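Long-range contacts in 35 kDa hemin binding protein (Porphyromonas gingivalis, PDB 5Y1A), which is named for hemin binding and is a cargo of the type IX secretion system, with a thioredoxin domain and a beta-sandwich domain: residues K186-P191 / I242-V247; K86-V91 / T207-L212. One frame throughout, in Å; residues are numbered along the deposited sequence. Where two conformers were deposited one is given.

Contact 1 of 2, residues K186-P191 / I242-V247; sequences KNNMKP and IKDTDV
K186 lies opposite T245 as an antiparallel non-hydrogen-bonded pair, their CA atoms 4.6 Å apart. The lysine has two conformers, and one is described. Its CB packs on L209 of the neighbouring strand. CG stands anti to the backbone N (chi1 -176°), and the bend at chi2 brings the chain to T245. CD then meets T245 CG2 at 3.5 Å. CE passes K243 O at 3.2 Å. A second bend, at chi4, turns NZ to two carbonyls. In this conformer NZ bonds to K243 O across the contact at 2.8 Å, and to N187 O in its own segment, also at 2.8 Å.

The backbone adds a bond from N187 N to D244 O, 2.8 Å. N187 ND2 donates to D246 OD2 at 3.0 Å. The acceptor lies in the amide plane, but the amide meets the carboxylate from above. H206 N holds N187 OD1 and so fixes the flip of this amide. N188 ND2 adds a weak bond to D244 OD2.

N188 and M189 both face H204, a G1 beta bulge. It lies just past the end of strand 179-186, where an antiparallel sheet of the beta-sandwich gives way to loop.

Contact 2 of 2, residues K86-V91 / T207-L212; sequences KKWPRV and TVLMIL
V91 and L209 have the nearest CA atoms of the two segments, 6.4 Å apart. W88 leaves helical geometry between helix 83-87 and helix 89-102. V91 N, in the second of these helices, bonds back to W88 O. The other segment is strand 207-211, broken by a classic beta bulge in which L209 and M210 both face V184.

The W88 ring is held between two side chains. K87 CG lies over one face and L209 CD2 over the other. L209 CD2 makes a CH-pi contact, 4.0 Å from the centroid of the six-membered ring and 18° off its normal. It is nearest to CE3 of W88, at 3.8 Å, toward the rim. At the five-membered ring, CD1 of W88 comes to 3.5 Å from L209 O. NE1 bonds to D238 O, which also holds the indole.

V91 sets its CG2 branch against the strand backbone, 3.3 Å from V208 O. I211 reaches back with CD1, which lies 3.6 Å from R90 O. The R90 chain bends at chi3 (42°), and the guanidinium edge comes to I211 O. NH2 gives a bond of 2.9 Å to I211 O, from above the carbonyl plane. NH2 also bonds to S213 O, and NH1 to T214 O. NE donates to a water at 2.8 Å, and I211 N donates to the same water. Three carbonyls and a water thus hold the guanidinium.

Strand 207-220 is outermost in its antiparallel sheet, next to strand 179-186. I84 of helix 83-87 packs on T207 and L209. The contact joins the two helices to this edge strand of the sandwich. Alongside, a backbone bond from V208 to F77 of strand 73-79 links the strand to the thioredoxin sheet.

From the N terminus, 86-91 comes first, at the junction of two helices of the thioredoxin part. The chain completes this part, enters the sandwich and reaches 186-191. Segment 207-212 follows, and contact 2 closes a loop of 115 residues. Segment 242-247 comes last, and contact 1 closes a loop of 50. The segments alternate, so the two loops cross and neither nests in the other. Contact 1 lies within the sandwich; contact 2 ties the sandwich to the thioredoxin helices. They meet on one sheet, where K186 N probably bonds to T207 O at 2.9 Å. M189 CE joins them too, packing on W88 and L209.

Contact 1 of 2, residues K186-P191 / I242-V247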
loop_
_atom_site.group_PDB
_atom_site.type_symbol
_atom_site.label_atom_id
_atom_site.label_comp_id
_atom_site.label_asym_id
_atom_site.label_seq_id
_atom_site.Cartn_x
_atom_site.Cartn_y
_atom_site.Cartn_z
ATOM N N LYS A 186 4.332 -3.071 -0.342
ATOM C CA LYS A 186 5.541 -3.234 -1.168
ATOM C C LYS A 186 5.895 -4.716 -1.262
ATOM O O LYS A 186 6.038 -5.388 -0.230
ATOM C CB LYS A 186 6.702 -2.449 -0.560
ATOM C CG LYS A 186 8.003 -2.469 -1.390
ATOM C CD LYS A 186 7.840 -1.686 -2.692
ATOM C CE LYS A 186 9.078 -1.769 -3.595
ATOM N NZ LYS A 186 9.153 -3.047 -4.348
ATOM N N ASN A 187 6.023 -5.212 -2.498
ATOM C CA ASN A 187 6.416 -6.612 -2.772
ATOM C C ASN A 187 7.853 -6.683 -3.218
ATOM O O ASN A 187 8.440 -5.639 -3.568
ATOM C CB ASN A 187 5.508 -7.231 -3.823
ATOM C CG ASN A 187 4.051 -7.173 -3.413
ATOM O OD1 ASN A 187 3.704 -7.520 -2.272
ATOM N ND2 ASN A 187 3.189 -6.726 -4.328
ATOM N N ASN A 188 8.408 -7.902 -3.240
ATOM C CA ASN A 188 9.820 -8.113 -3.600
ATOM C C ASN A 188 10.746 -7.093 -2.970
ATOM O O ASN A 188 11.592 -6.457 -3.644
ATOM C CB ASN A 188 9.982 -8.116 -5.122
ATOM C CG ASN A 188 9.255 -9.255 -5.770
ATOM O OD1 ASN A 188 9.214 -10.358 -5.234
ATOM N ND2 ASN A 188 8.667 -8.996 -6.940
ATOM N N MET A 189 10.609 -6.947 -1.665
ATOM C CA MET A 189 11.267 -5.881 -0.965
ATOM C C MET A 189 12.510 -6.372 -0.258
ATOM O O MET A 189 12.447 -7.299 0.536
ATOM C CB MET A 189 10.306 -5.268 0.078
ATOM C CG MET A 189 10.937 -4.165 0.918
ATOM S SD MET A 189 9.803 -3.545 2.250
ATOM C CE MET A 189 10.830 -2.262 2.915
ATOM N N LYS A 190 13.639 -5.723 -0.522
ATOM C CA LYS A 190 14.857 -6.042 0.213
ATOM C C LYS A 190 14.691 -5.616 1.677
ATOM O O LYS A 190 14.317 -4.472 1.937
ATOM C CB LYS A 190 16.078 -5.328 -0.390
ATOM C CG LYS A 190 17.377 -5.700 0.339
ATOM C CD LYS A 190 18.626 -5.240 -0.429
ATOM C CE LYS A 190 19.899 -5.882 0.142
ATOM N NZ LYS A 190 21.130 -5.089 -0.246
ATOM N N PRO A 191 14.934 -6.537 2.626
ATOM C CA PRO A 191 14.869 -6.144 4.040
ATOM C C PRO A 191 15.805 -4.978 4.374
ATOM O O PRO A 191 16.826 -4.784 3.693
ATOM C CB PRO A 191 15.310 -7.415 4.771
ATOM C CG PRO A 191 14.885 -8.522 3.857
ATOM C CD PRO A 191 15.209 -7.982 2.483
ATOM N N ILE A 242 8.287 2.656 -6.755
ATOM C CA ILE A 242 6.926 2.232 -7.120
ATOM C C ILE A 242 6.838 0.780 -7.641
ATOM O O ILE A 242 5.783 0.151 -7.559
ATOM C CB ILE A 242 6.290 3.195 -8.157
ATOM C CG1 ILE A 242 4.790 2.933 -8.279
ATOM C CG2 ILE A 242 7.015 3.107 -9.534
ATOM C CD1 ILE A 242 4.004 4.111 -8.863
ATOM N N LYS A 243 7.931 0.269 -8.200
ATOM C CA LYS A 243 7.927 -1.079 -8.756
ATOM C C LYS A 243 7.433 -2.074 -7.694
ATOM O O LYS A 243 7.830 -2.003 -6.525
ATOM C CB LYS A 243 9.330 -1.437 -9.254
ATOM C CG LYS A 243 9.493 -2.815 -9.892
ATOM C CD LYS A 243 10.975 -3.050 -10.179
ATOM C CE LYS A 243 11.335 -4.522 -10.200
ATOM N NZ LYS A 243 12.826 -4.693 -10.086
ATOM N N ASP A 244 6.542 -2.960 -8.129
ATOM C CA ASP A 244 5.944 -4.042 -7.305
ATOM C C ASP A 244 5.210 -3.521 -6.063
ATOM O O ASP A 244 5.480 -3.983 -4.953
ATOM C CB ASP A 244 7.038 -5.032 -6.851
ATOM C CG ASP A 244 7.693 -5.743 -7.999
ATOM O OD1 ASP A 244 6.972 -6.080 -8.953
ATOM O OD2 ASP A 244 8.920 -5.955 -7.939
ATOM N N THR A 245 4.326 -2.544 -6.245
ATOM C CA THR A 245 3.506 -2.006 -5.158
ATOM C C THR A 245 2.031 -2.230 -5.454
ATOM O O THR A 245 1.605 -2.196 -6.615
ATOM C CB THR A 245 3.741 -0.485 -4.916
ATOM O OG1 THR A 245 3.588 0.242 -6.142
ATOM C CG2 THR A 245 5.123 -0.243 -4.346
ATOM N N ASP A 246 1.259 -2.462 -4.386
ATOM C CA ASP A 246 -0.200 -2.580 -4.444
ATOM C C ASP A 246 -0.823 -1.514 -3.527
ATOM O O ASP A 246 -0.166 -1.060 -2.589
ATOM C CB ASP A 246 -0.647 -3.957 -3.929
ATOM C CG ASP A 246 -0.182 -5.105 -4.829
ATOM O OD1 ASP A 246 -0.274 -4.958 -6.066
ATOM O OD2 ASP A 246 0.282 -6.136 -4.301
ATOM N N VAL A 247 -2.081 -1.148 -3.783
ATOM C CA VAL A 247 -2.864 -0.378 -2.787
ATOM C C VAL A 247 -4.033 -1.256 -2.403
ATOM O O VAL A 247 -4.767 -1.770 -3.275
ATOM C CB VAL A 247 -3.380 0.986 -3.294
ATOM C CG1 VAL A 247 -4.278 1.670 -2.213
ATOM C CG2 VAL A 247 -2.201 1.887 -3.654
HETATM O O HOH W 1 0.469 -6.943 -1.626
#

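Contact 2 of 2, residues K86-V91 / T207-L212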
loop_
_atom_site.group_PDB
_atom_site.type_symbol
_atom_site.label_atom_id
_atom_site.label_comp_id
_atom_site.label_asym_id
_atom_site.label_seq_id
_atom_site.Cartn_x
_atom_site.Cartn_y
_atom_site.Cartn_z
ATOM N N LYS A 86 11.169 1.734 12.130
ATOM C CA LYS A 86 12.013 2.902 12.377
ATOM C C LYS A 86 11.923 3.863 11.194
ATOM O O LYS A 86 11.700 5.066 11.376
ATOM C CB LYS A 86 13.472 2.492 12.566
ATOM C CG LYS A 86 14.363 3.644 13.049
ATOM C CD LYS A 86 14.937 3.368 14.430
ATOM C CE LYS A 86 16.209 2.535 14.329
ATOM N NZ LYS A 86 16.000 1.260 13.574
ATOM N N LYS A 87 12.108 3.320 9.990
ATOM C CA LYS A 87 12.183 4.132 8.775
ATOM C C LYS A 87 10.811 4.727 8.423
ATOM O O LYS A 87 10.718 5.883 7.952
ATOM C CB LYS A 87 12.775 3.293 7.635
ATOM C CG LYS A 87 12.986 4.045 6.360
ATOM C CD LYS A 87 13.887 3.260 5.420
ATOM C CE LYS A 87 13.892 3.922 4.053
ATOM N NZ LYS A 87 14.990 4.923 3.942
ATOM N N TRP A 88 9.751 3.939 8.672
ATOM C CA TRP A 88 8.370 4.374 8.481
ATOM C C TRP A 88 7.612 4.284 9.806
ATOM O O TRP A 88 6.874 3.322 10.046
ATOM C CB TRP A 88 7.664 3.502 7.425
ATOM C CG TRP A 88 8.264 3.676 6.041
ATOM C CD1 TRP A 88 7.980 4.655 5.154
ATOM C CD2 TRP A 88 9.256 2.842 5.430
ATOM N NE1 TRP A 88 8.738 4.489 3.996
ATOM C CE2 TRP A 88 9.536 3.389 4.151
ATOM C CE3 TRP A 88 9.959 1.691 5.851
ATOM C CZ2 TRP A 88 10.457 2.804 3.264
ATOM C CZ3 TRP A 88 10.865 1.106 4.976
ATOM C CH2 TRP A 88 11.111 1.665 3.695
ATOM N N PRO A 89 7.782 5.292 10.679
ATOM C CA PRO A 89 7.202 5.211 12.028
ATOM C C PRO A 89 5.685 5.088 12.067
ATOM O O PRO A 89 5.164 4.567 13.052
ATOM C CB PRO A 89 7.656 6.523 12.699
ATOM C CG PRO A 89 8.778 7.033 11.860
ATOM C CD PRO A 89 8.529 6.540 10.462
ATOM N N ARG A 90 4.972 5.488 11.010
ATOM C CA ARG A 90 3.512 5.350 11.041
ATOM C C ARG A 90 3.125 3.861 10.991
ATOM O O ARG A 90 2.035 3.493 11.426
ATOM C CB ARG A 90 2.851 6.135 9.910
ATOM C CG ARG A 90 2.976 7.673 10.078
ATOM C CD ARG A 90 2.387 8.473 8.909
ATOM N NE ARG A 90 1.114 7.904 8.470
ATOM C CZ ARG A 90 -0.076 8.108 9.038
ATOM N NH1 ARG A 90 -0.217 8.922 10.093
ATOM N NH2 ARG A 90 -1.135 7.476 8.532
ATOM N N VAL A 91 4.019 3.030 10.457
ATOM C CA VAL A 91 3.843 1.563 10.519
ATOM C C VAL A 91 3.881 1.070 11.988
ATOM O O VAL A 91 3.059 0.242 12.395
ATOM C CB VAL A 91 4.868 0.784 9.621
ATOM C CG1 VAL A 91 4.700 -0.737 9.798
ATOM C CG2 VAL A 91 4.738 1.167 8.130
ATOM N N THR A 207 4.098 -5.897 2.107
ATOM C CA THR A 207 4.555 -5.265 3.352
ATOM C C THR A 207 4.026 -3.827 3.457
ATOM O O THR A 207 4.186 -3.026 2.539
ATOM C CB THR A 207 6.078 -5.354 3.409
ATOM O OG1 THR A 207 6.431 -6.746 3.474
ATOM C CG2 THR A 207 6.664 -4.616 4.631
ATOM N N VAL A 208 3.362 -3.512 4.567
ATOM C CA VAL A 208 2.777 -2.185 4.712
ATOM C C VAL A 208 3.856 -1.116 4.909
ATOM O O VAL A 208 4.625 -1.198 5.855
ATOM C CB VAL A 208 1.812 -2.122 5.906
ATOM C CG1 VAL A 208 1.241 -0.708 6.010
ATOM C CG2 VAL A 208 0.692 -3.156 5.729
ATOM N N LEU A 209 3.924 -0.138 4.010
ATOM C CA LEU A 209 4.839 0.998 4.215
ATOM C C LEU A 209 4.152 2.326 4.418
ATOM O O LEU A 209 4.801 3.287 4.927
ATOM C CB LEU A 209 5.837 1.147 3.051
ATOM C CG LEU A 209 6.715 -0.095 2.854
ATOM C CD1 LEU A 209 7.719 0.225 1.719
ATOM C CD2 LEU A 209 7.444 -0.560 4.137
ATOM N N MET A 210 2.895 2.411 3.970
ATOM C CA MET A 210 2.090 3.619 4.165
ATOM C C MET A 210 0.659 3.291 4.551
ATOM O O MET A 210 0.089 2.290 4.094
ATOM C CB MET A 210 2.065 4.521 2.904
ATOM C CG MET A 210 3.434 4.856 2.303
ATOM S SD MET A 210 3.324 5.893 0.773
ATOM C CE MET A 210 2.659 7.407 1.435
ATOM N N ILE A 211 0.076 4.164 5.364
ATOM C CA ILE A 211 -1.345 4.121 5.709
ATOM C C ILE A 211 -1.891 5.489 5.296
ATOM O O ILE A 211 -1.419 6.535 5.778
ATOM C CB ILE A 211 -1.599 3.854 7.241
ATOM C CG1 ILE A 211 -0.852 2.574 7.717
ATOM C CG2 ILE A 211 -3.116 3.748 7.521
ATOM C CD1 ILE A 211 0.585 2.770 8.249
ATOM N N LEU A 212 -2.885 5.474 4.415
ATOM C CA LEU A 212 -3.322 6.702 3.746
ATOM C C LEU A 212 -4.224 7.627 4.560
ATOM O O LEU A 212 -4.377 8.808 4.203
ATOM C CB LEU A 212 -3.961 6.356 2.416
ATOM C CG LEU A 212 -3.015 5.617 1.450
ATOM C CD1 LEU A 212 -3.689 5.471 0.089
ATOM C CD2 LEU A 212 -1.628 6.305 1.300
HETATM O O HOH W 2 1.812 6.401 6.155
#